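Local structure of inositol dehydrogenase (Lactobacillus casei, 4MKX) at residues G21-G26 / A47-V52; A43-A48 / L63-V68; T17-I22 / D80-F85; K30-N35 / S309-F314. The protein probably oxidises scyllo-inositol with NAD as cofactor, as a sugar alcohol dehydrogenase of the Gfo/Idh/MocA family built on a Rossmann fold. One frame throughout, in Å; residues are numbered along the deposited sequence.

Contact 1 of 4, residues G21-G26 / A47-V52; sequences GIVGLG and AATSVV
I22 and A48 sit side by side in two parallel strands, in the tightly packed part of the contact. The strand axes of 21-23 and 47-49 approach to 4.5 Å at an angle of 16°, and two backbone hydrogen bonds tie I22 to both neighbours of A48: I22 N gives its hydrogen to A47 O at 3.0 Å, and I22 O receives that of T49 N at 2.7 Å. On the face of I22 and A48, the methyl CG2 of I22 lies 4.0 Å from A48 CB. With chi1 at -170°, the longer branch of I22 is turned away from A48, and CG2 is left as the branch that meets it. L25 comes back from the turn over this face, its CD1 4.2 Å from A48 CB. On the other face V23 and T49 run alongside, V23 CG2 4.0 Å from T49 CG2, while G21 adds no bulk beside A47. Past T49 the chains diverge: V51 and V52 are exposed and make no contact with 21-26, and S50 OG accepts from V52 N in an ST turn and also bonds E55. G24 and G26 fit the GxGxxG pattern of Rossmann folds, after the first strand of a beta-alpha-beta unit. Small or aliphatic side chains and paired backbone amides thus hold the buried end, just before the turn that carries the probable nucleotide-binding glycines.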
# COMPACT_ATOMS: atom_id res chain seq x y z
N GLY A 21 -8.76 -42.64 4.88
CA GLY A 21 -9.94 -42.74 4.04
C GLY A 21 -10.69 -41.42 4.09
O GLY A 21 -10.73 -40.78 5.13
N ILE A 22 -11.28 -41.04 2.97
CA ILE A 22 -11.99 -39.77 2.89
C ILE A 22 -13.44 -40.01 2.51
O ILE A 22 -13.76 -40.92 1.74
CB ILE A 22 -11.30 -38.78 1.91
CG1 ILE A 22 -11.91 -37.39 2.04
CG2 ILE A 22 -11.37 -39.28 0.47
CD1 ILE A 22 -11.05 -36.29 1.38
N VAL A 23 -14.34 -39.19 3.06
CA VAL A 23 -15.71 -39.17 2.60
C VAL A 23 -16.03 -37.73 2.24
O VAL A 23 -15.66 -36.81 2.97
CB VAL A 23 -16.70 -39.70 3.66
CG1 VAL A 23 -16.59 -38.92 4.99
CG2 VAL A 23 -18.13 -39.66 3.13
N GLY A 24 -16.70 -37.53 1.11
CA GLY A 24 -17.01 -36.20 0.62
C GLY A 24 -15.99 -35.82 -0.42
O GLY A 24 -14.82 -35.57 -0.10
N LEU A 25 -16.41 -35.79 -1.68
CA LEU A 25 -15.49 -35.45 -2.76
C LEU A 25 -16.05 -34.30 -3.59
O LEU A 25 -15.93 -34.28 -4.81
CB LEU A 25 -15.19 -36.68 -3.62
CG LEU A 25 -14.29 -37.72 -2.95
CD1 LEU A 25 -14.25 -39.01 -3.75
CD2 LEU A 25 -12.89 -37.18 -2.75
N GLY A 26 -16.67 -33.34 -2.90
CA GLY A 26 -17.02 -32.08 -3.51
C GLY A 26 -15.77 -31.23 -3.62
O GLY A 26 -14.65 -31.75 -3.52
N ALA A 47 -8.47 -44.97 0.81
CA ALA A 47 -9.87 -45.26 0.54
C ALA A 47 -10.68 -43.99 0.37
O ALA A 47 -10.32 -42.94 0.91
CB ALA A 47 -10.44 -46.11 1.66
N ALA A 48 -11.77 -44.09 -0.38
CA ALA A 48 -12.70 -42.98 -0.56
C ALA A 48 -14.13 -43.51 -0.49
O ALA A 48 -14.41 -44.62 -0.95
CB ALA A 48 -12.46 -42.28 -1.88
N THR A 49 -15.03 -42.71 0.10
CA THR A 49 -16.46 -43.04 0.14
C THR A 49 -17.24 -41.94 -0.56
O THR A 49 -17.03 -40.76 -0.29
CB THR A 49 -16.99 -43.13 1.57
OG1 THR A 49 -16.38 -44.25 2.23
CG2 THR A 49 -18.51 -43.30 1.60
N SER A 50 -18.11 -42.32 -1.48
CA SER A 50 -19.05 -41.40 -2.10
C SER A 50 -20.18 -42.20 -2.73
O SER A 50 -19.99 -43.35 -3.13
CB SER A 50 -18.37 -40.54 -3.16
OG SER A 50 -19.32 -39.71 -3.81
N VAL A 51 -21.36 -41.60 -2.81
CA VAL A 51 -22.50 -42.26 -3.44
C VAL A 51 -22.77 -41.60 -4.80
O VAL A 51 -23.78 -41.86 -5.46
CB VAL A 51 -23.74 -42.29 -2.52
CG1 VAL A 51 -24.31 -40.90 -2.33
CG2 VAL A 51 -24.80 -43.27 -3.04
N VAL A 52 -21.84 -40.74 -5.21
CA VAL A 52 -21.79 -40.33 -6.61
C VAL A 52 -20.66 -41.09 -7.30
O VAL A 52 -19.48 -40.90 -6.98
CB VAL A 52 -21.62 -38.80 -6.78
CG1 VAL A 52 -21.62 -38.44 -8.25
CG2 VAL A 52 -22.74 -38.06 -6.07

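Contact 2 of 4, residues A43-A48 / L63-V68; sequences AKLQAA and LGVEEV
L45 CD2 forms the apolar centre, wedged between two side chains of the other segment: V65 CG2 at 3.6 Å and L63 CD1 at 3.7 Å. The other methyl of V65, CG1, is directed to the strand backbone and lies 3.7 Å from A47 CA; chi1 of 164° places it there, anti to the V65 backbone N. Next to this patch the backbones pair in parallel, A47 with E67 and A48 with V68. Q46 O takes a nearly straight bond from E67 N and a weak one from E66 N, and A48 N donates to E67 O at 3.1 Å. A water bridges L45 O and L63 O where the segments have separated.

Farther out the chemistry is polar. The Q46 side chain bends at chi2 (75°), bringing NE2 to 2.8 Å from E67 OE2; the acceptor lies in the amide plane, whereas the donor meets the anti side of a carboxylate whose plane is turned 74° from the amide. The same OE2 also accepts from D80 N. A leucine in place of Q46 would probably leave E67 OE2 without its side-chain donor and the carboxylate less firmly oriented. At the rim K44 NZ makes a long, weak salt bridge of 3.3 Å to E66 OE2.

The contact closes the beta-alpha-beta unit of strand 43-49, helix 53-63 and strand 67-69 at one edge of the Rossmann sheet, with A33, I36 and A37 of helix 27-38 packed against L45 and strand 18-23 bonded along the far side of 43-49.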
# COMPACT_ATOMS: atom_id res chain seq x y z
N ALA A 43 1.80 -40.01 4.55
CA ALA A 43 0.39 -40.28 4.39
C ALA A 43 0.10 -40.90 3.04
O ALA A 43 0.79 -40.64 2.06
CB ALA A 43 -0.42 -39.01 4.58
N LYS A 44 -0.94 -41.72 3.01
CA LYS A 44 -1.40 -42.33 1.78
C LYS A 44 -2.92 -42.21 1.74
O LYS A 44 -3.58 -42.50 2.74
CB LYS A 44 -1.00 -43.80 1.79
CG LYS A 44 -1.53 -44.61 0.62
CD LYS A 44 -1.03 -46.04 0.73
CE LYS A 44 -1.63 -46.93 -0.35
NZ LYS A 44 -1.42 -46.37 -1.71
N LEU A 45 -3.47 -41.78 0.61
CA LEU A 45 -4.92 -41.81 0.45
C LEU A 45 -5.30 -43.21 -0.00
O LEU A 45 -5.10 -43.58 -1.16
CB LEU A 45 -5.41 -40.76 -0.54
CG LEU A 45 -6.93 -40.55 -0.54
CD1 LEU A 45 -7.37 -39.97 0.78
CD2 LEU A 45 -7.36 -39.67 -1.68
N GLN A 46 -5.85 -43.99 0.93
CA GLN A 46 -6.08 -45.41 0.73
C GLN A 46 -7.50 -45.70 0.26
O GLN A 46 -7.72 -46.57 -0.59
CB GLN A 46 -5.82 -46.14 2.05
CG GLN A 46 -6.24 -47.60 2.04
CD GLN A 46 -5.29 -48.48 1.25
OE1 GLN A 46 -4.23 -48.05 0.82
NE2 GLN A 46 -5.68 -49.74 1.06
N ALA A 47 -8.47 -44.97 0.81
CA ALA A 47 -9.87 -45.26 0.54
C ALA A 47 -10.68 -43.99 0.37
O ALA A 47 -10.32 -42.94 0.91
CB ALA A 47 -10.44 -46.11 1.66
N ALA A 48 -11.77 -44.09 -0.38
CA ALA A 48 -12.70 -42.98 -0.56
C ALA A 48 -14.13 -43.51 -0.49
O ALA A 48 -14.41 -44.62 -0.95
CB ALA A 48 -12.46 -42.28 -1.88
N LEU A 63 -6.18 -40.21 -8.56
CA LEU A 63 -5.38 -40.33 -7.35
C LEU A 63 -4.92 -41.75 -7.02
O LEU A 63 -4.17 -41.95 -6.06
CB LEU A 63 -6.13 -39.75 -6.15
CG LEU A 63 -6.73 -38.35 -6.30
CD1 LEU A 63 -7.30 -37.89 -4.97
CD2 LEU A 63 -5.71 -37.37 -6.80
N GLY A 64 -5.35 -42.72 -7.82
CA GLY A 64 -4.98 -44.11 -7.59
C GLY A 64 -5.39 -44.66 -6.24
O GLY A 64 -4.67 -45.46 -5.63
N VAL A 65 -6.55 -44.21 -5.75
CA VAL A 65 -7.12 -44.76 -4.53
C VAL A 65 -7.45 -46.23 -4.76
O VAL A 65 -8.06 -46.58 -5.77
CB VAL A 65 -8.38 -43.98 -4.12
CG1 VAL A 65 -9.19 -44.76 -3.10
CG2 VAL A 65 -8.00 -42.62 -3.56
N GLU A 66 -7.05 -47.08 -3.82
CA GLU A 66 -7.24 -48.53 -3.97
C GLU A 66 -8.64 -49.04 -3.63
O GLU A 66 -9.20 -49.86 -4.36
CB GLU A 66 -6.18 -49.27 -3.15
CG GLU A 66 -4.79 -49.15 -3.75
CD GLU A 66 -3.71 -49.68 -2.84
OE1 GLU A 66 -4.01 -50.56 -2.00
OE2 GLU A 66 -2.55 -49.22 -2.96
N GLU A 67 -9.20 -48.57 -2.52
CA GLU A 67 -10.50 -49.07 -2.05
C GLU A 67 -11.58 -48.00 -2.15
O GLU A 67 -11.45 -46.94 -1.55
CB GLU A 67 -10.39 -49.54 -0.60
CG GLU A 67 -9.28 -50.54 -0.33
CD GLU A 67 -9.19 -50.92 1.13
OE1 GLU A 67 -10.02 -51.74 1.58
OE2 GLU A 67 -8.29 -50.41 1.83
N VAL A 68 -12.64 -48.26 -2.91
CA VAL A 68 -13.76 -47.33 -2.96
C VAL A 68 -15.00 -47.93 -2.29
O VAL A 68 -15.20 -49.15 -2.30
CB VAL A 68 -14.08 -46.86 -4.39
CG1 VAL A 68 -12.98 -45.94 -4.92
CG2 VAL A 68 -14.26 -48.05 -5.31
O HOH W 1 -3.20 -42.76 -3.26

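Contact 3 of 4, residues T17-I22 / D80-F85; sequences TIKIGI and DIDAVF
Parallel strand pairing joins I20, G21 and I22 to the segment 80-85 at the middle of the Rossmann sheet, where strand 18-23 lies next to strand 83-86. The register supports this: I20 faces A83, G21 faces V84 and I22 faces F85, with the axes 4.6 Å apart at closest and 37° from parallel. G21 is gripped from both ends, its N donating to A83 O at 2.9 Å in the carbonyl plane and its O accepting from F85 N at 2.8 Å. The lack of a side chain at G21 matters, because a CB would clash with I81 CD1. On the opposite face of the sheet I20 CG2 lies obliquely against the F85 ring, 3.7 Å from CD1, and I22 CG1 rests on F85 CB. The ring continues into an aromatic group with F108, H32 and F314, the last from helix 304-319.

Toward the start of the strands, the pairing turns polar. K19 O accepts from D82 N and, weakly, from A83 N. D80 O is buried beside the K19 chain, 3.3 Å from its CD, and finds no partner. Beyond it K19 NZ forms a salt bridge with D80 OD2 at 3.2 Å, coming from above the carboxylate plane. D82, with chi1 at -55°, folds its carboxylate back so that OD2 takes the hydrogen of K19 N at 2.9 Å, on its anti side and almost straight at 172°.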
# COMPACT_ATOMS: atom_id res chain seq x y z
N THR A 17 3.60 -44.94 7.62
CA THR A 17 2.70 -44.22 6.73
C THR A 17 1.27 -44.34 7.24
O THR A 17 0.76 -45.44 7.44
CB THR A 17 2.77 -44.80 5.32
OG1 THR A 17 4.12 -44.72 4.83
CG2 THR A 17 1.86 -44.03 4.38
N ILE A 18 0.62 -43.20 7.45
CA ILE A 18 -0.78 -43.17 7.90
C ILE A 18 -1.68 -43.35 6.69
O ILE A 18 -1.64 -42.54 5.76
CB ILE A 18 -1.12 -41.83 8.57
CG1 ILE A 18 -0.16 -41.55 9.73
CG2 ILE A 18 -2.57 -41.82 9.05
CD1 ILE A 18 -0.21 -42.59 10.83
N LYS A 19 -2.49 -44.41 6.67
CA LYS A 19 -3.41 -44.61 5.56
C LYS A 19 -4.74 -43.94 5.90
O LYS A 19 -5.28 -44.14 6.97
CB LYS A 19 -3.63 -46.10 5.31
CG LYS A 19 -2.39 -46.80 4.78
CD LYS A 19 -2.54 -48.32 4.84
CE LYS A 19 -1.25 -49.00 4.42
NZ LYS A 19 -0.98 -50.22 5.23
N ILE A 20 -5.24 -43.13 4.97
CA ILE A 20 -6.39 -42.28 5.26
C ILE A 20 -7.55 -42.62 4.34
O ILE A 20 -7.36 -42.86 3.15
CB ILE A 20 -6.01 -40.79 5.07
CG1 ILE A 20 -4.89 -40.45 6.07
CG2 ILE A 20 -7.22 -39.88 5.26
CD1 ILE A 20 -4.40 -39.03 5.97
N GLY A 21 -8.76 -42.64 4.88
CA GLY A 21 -9.94 -42.74 4.04
C GLY A 21 -10.69 -41.42 4.09
O GLY A 21 -10.73 -40.78 5.13
N ILE A 22 -11.28 -41.04 2.97
CA ILE A 22 -11.99 -39.77 2.89
C ILE A 22 -13.44 -40.01 2.51
O ILE A 22 -13.76 -40.92 1.74
CB ILE A 22 -11.30 -38.78 1.91
CG1 ILE A 22 -11.91 -37.39 2.04
CG2 ILE A 22 -11.37 -39.28 0.47
CD1 ILE A 22 -11.05 -36.29 1.38
N ASP A 80 -8.43 -50.62 4.71
CA ASP A 80 -7.16 -50.66 5.42
C ASP A 80 -6.71 -49.23 5.73
O ASP A 80 -5.78 -48.72 5.12
CB ASP A 80 -6.10 -51.36 4.57
CG ASP A 80 -4.78 -51.52 5.30
OD1 ASP A 80 -4.77 -51.47 6.55
OD2 ASP A 80 -3.75 -51.71 4.61
N ILE A 81 -7.37 -48.60 6.69
CA ILE A 81 -7.08 -47.21 7.02
C ILE A 81 -6.86 -47.02 8.52
O ILE A 81 -7.37 -47.80 9.33
CB ILE A 81 -8.21 -46.27 6.55
CG1 ILE A 81 -9.53 -46.63 7.23
CG2 ILE A 81 -8.35 -46.32 5.04
CD1 ILE A 81 -10.69 -45.72 6.78
N ASP A 82 -6.12 -45.97 8.88
CA ASP A 82 -5.82 -45.66 10.28
C ASP A 82 -6.62 -44.44 10.72
O ASP A 82 -6.83 -44.21 11.91
CB ASP A 82 -4.34 -45.34 10.43
CG ASP A 82 -3.45 -46.44 9.90
OD1 ASP A 82 -3.64 -47.60 10.32
OD2 ASP A 82 -2.59 -46.15 9.05
N ALA A 83 -7.05 -43.65 9.74
CA ALA A 83 -7.66 -42.34 9.99
C ALA A 83 -8.65 -41.97 8.90
O ALA A 83 -8.58 -42.50 7.79
CB ALA A 83 -6.58 -41.27 10.11
N VAL A 84 -9.56 -41.05 9.22
CA VAL A 84 -10.56 -40.62 8.25
C VAL A 84 -10.57 -39.10 8.13
O VAL A 84 -10.31 -38.41 9.11
CB VAL A 84 -11.98 -41.10 8.62
CG1 VAL A 84 -12.03 -42.61 8.70
CG2 VAL A 84 -12.41 -40.50 9.95
N PHE A 85 -10.87 -38.60 6.94
CA PHE A 85 -11.13 -37.19 6.73
C PHE A 85 -12.59 -37.08 6.38
O PHE A 85 -13.05 -37.65 5.39
CB PHE A 85 -10.32 -36.65 5.54
CG PHE A 85 -9.09 -35.88 5.94
CD1 PHE A 85 -8.07 -36.50 6.64
CD2 PHE A 85 -8.96 -34.55 5.59
CE1 PHE A 85 -6.93 -35.80 7.01
CE2 PHE A 85 -7.83 -33.83 5.96
CZ PHE A 85 -6.81 -34.46 6.67

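Contact 4 of 4, residues K30-N35 / S309-F314; sequences KIHATN and SEEQAF
H32 and E311 mark the nearest point of two helical segments whose axes come no nearer than 10.9 Å and cross at -58°. Their CA atoms are 7.6 Å from each other, the shortest such distance here, so the backbones do not touch and long side chains span the gap. E311 does most of the reaching. Its chain, extended beyond CG, carries the carboxylate to the side of helix 27-38, where OE2 accepts two hydrogen bonds. The first comes from H32 ND1 at 2.6 Å and uses the anti lone pair; ring and carboxylate planes stand 68° apart. The second comes from N35 ND2 at 3.3 Å on the syn lone pair, with OE2 close to the amide plane. N35 ND2 also makes a weak bond to OE1, which lies 3.0 Å from N35 CB.

Helix 27-38 is the first helix of the Rossmann fold, following the glycine-rich turn, and helix 304-319 comes from far along the chain to pack over it. Between them H32 is fixed at both nitrogens, since NE2 bonds E110, while the rings of F85 and F108 meet it edge-to-face. An alanine at E311 is likely to leave H32 ND1 and N35 ND2 without their shared acceptor and the amide freer to turn. E310 approaches the ring at its edge and in its plane, OE2 3.5 Å from H32 CE1, and this nearby carboxylate may favour positive charge on H32.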
# COMPACT_ATOMS: atom_id res chain seq x y z
N LYS A 30 -12.05 -32.68 -2.65
CA LYS A 30 -11.05 -32.94 -3.69
C LYS A 30 -9.73 -32.26 -3.37
O LYS A 30 -8.66 -32.81 -3.66
CB LYS A 30 -11.57 -32.51 -5.07
CG LYS A 30 -12.54 -33.53 -5.66
CD LYS A 30 -13.13 -33.08 -6.99
CE LYS A 30 -14.01 -34.19 -7.56
NZ LYS A 30 -14.49 -33.91 -8.94
N ILE A 31 -9.79 -31.08 -2.76
CA ILE A 31 -8.57 -30.41 -2.32
C ILE A 31 -7.82 -31.25 -1.28
O ILE A 31 -6.63 -31.51 -1.43
CB ILE A 31 -8.86 -28.99 -1.79
CG1 ILE A 31 -9.40 -28.12 -2.93
CG2 ILE A 31 -7.62 -28.38 -1.17
CD1 ILE A 31 -9.96 -26.79 -2.48
N HIS A 32 -8.52 -31.68 -0.23
CA HIS A 32 -7.91 -32.49 0.80
C HIS A 32 -7.38 -33.80 0.21
O HIS A 32 -6.29 -34.24 0.55
CB HIS A 32 -8.92 -32.83 1.90
CG HIS A 32 -9.20 -31.70 2.85
ND1 HIS A 32 -8.19 -30.98 3.47
CD2 HIS A 32 -10.36 -31.19 3.32
CE1 HIS A 32 -8.73 -30.06 4.25
NE2 HIS A 32 -10.05 -30.17 4.19
N ALA A 33 -8.18 -34.42 -0.64
CA ALA A 33 -7.81 -35.72 -1.21
C ALA A 33 -6.54 -35.60 -2.05
O ALA A 33 -5.63 -36.41 -1.93
CB ALA A 33 -8.94 -36.28 -2.05
N THR A 34 -6.50 -34.58 -2.90
CA THR A 34 -5.34 -34.36 -3.77
C THR A 34 -4.10 -34.08 -2.93
O THR A 34 -3.03 -34.61 -3.19
CB THR A 34 -5.59 -33.19 -4.73
OG1 THR A 34 -6.75 -33.48 -5.51
CG2 THR A 34 -4.40 -32.98 -5.66
N ASN A 35 -4.25 -33.24 -1.91
CA ASN A 35 -3.13 -32.91 -1.05
C ASN A 35 -2.58 -34.13 -0.32
O ASN A 35 -1.38 -34.35 -0.29
CB ASN A 35 -3.52 -31.83 -0.05
CG ASN A 35 -3.64 -30.46 -0.66
OD1 ASN A 35 -3.20 -30.22 -1.79
ND2 ASN A 35 -4.23 -29.54 0.08
N SER A 309 -0.97 -27.18 5.65
CA SER A 309 -0.43 -27.19 7.00
C SER A 309 -1.33 -27.93 7.99
O SER A 309 -0.82 -28.68 8.82
CB SER A 309 -0.15 -25.77 7.50
OG SER A 309 0.96 -25.23 6.78
N GLU A 310 -2.65 -27.73 7.93
CA GLU A 310 -3.52 -28.44 8.87
C GLU A 310 -3.56 -29.94 8.58
O GLU A 310 -3.69 -30.73 9.51
CB GLU A 310 -4.95 -27.87 8.91
CG GLU A 310 -5.84 -28.28 7.74
CD GLU A 310 -7.24 -27.71 7.82
OE1 GLU A 310 -7.66 -27.24 8.91
OE2 GLU A 310 -7.93 -27.71 6.77
N GLU A 311 -3.47 -30.33 7.31
CA GLU A 311 -3.44 -31.75 6.96
C GLU A 311 -2.17 -32.38 7.51
O GLU A 311 -2.20 -33.46 8.09
CB GLU A 311 -3.51 -31.93 5.44
CG GLU A 311 -4.84 -31.51 4.82
CD GLU A 311 -4.70 -31.08 3.39
OE1 GLU A 311 -3.55 -31.08 2.90
OE2 GLU A 311 -5.70 -30.71 2.75
N GLN A 312 -1.04 -31.70 7.32
CA GLN A 312 0.23 -32.25 7.81
C GLN A 312 0.24 -32.31 9.32
O GLN A 312 0.77 -33.27 9.91
CB GLN A 312 1.41 -31.42 7.30
CG GLN A 312 2.77 -32.10 7.51
CD GLN A 312 2.93 -33.37 6.68
OE1 GLN A 312 3.07 -33.31 5.46
NE2 GLN A 312 2.91 -34.53 7.35
N ALA A 313 -0.35 -31.31 9.97
CA ALA A 313 -0.41 -31.30 11.42
C ALA A 313 -1.22 -32.49 11.96
O ALA A 313 -0.88 -33.06 12.99
CB ALA A 313 -0.99 -29.98 11.93
N PHE A 314 -2.29 -32.84 11.26
CA PHE A 314 -3.11 -33.98 11.68
C PHE A 314 -2.31 -35.27 11.59
O PHE A 314 -2.29 -36.06 12.54
CB PHE A 314 -4.39 -34.04 10.84
CG PHE A 314 -5.22 -35.26 11.10
CD1 PHE A 314 -5.94 -35.40 12.29
CD2 PHE A 314 -5.31 -36.26 10.14
CE1 PHE A 314 -6.71 -36.54 12.52
CE2 PHE A 314 -6.08 -37.39 10.37
CZ PHE A 314 -6.80 -37.52 11.56

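How the contacts relate
Contacts 1, 2 and 3 are successive seams of one parallel sheet: strand 18-23 serves contacts 1 and 3, strand 43-49 contacts 1 and 2. Contacts 1 and 3 are buried, and their backbone pairing is joined by V23 N, which probably bonds F85 O. Contact 2, toward the sheet edge, is only partly buried and adds a weak salt bridge at its rim; its K44 O probably accepts from I20 N of contact 3. Contact 4 differs in kind, a buried helix-to-helix bridge carried by polar side chains instead of backbone amides. It covers one sheet face, with F85 CE1 of contact 3 at 3.6 Å from F314 CD2 and I22 CD1 of contact 1 against A33.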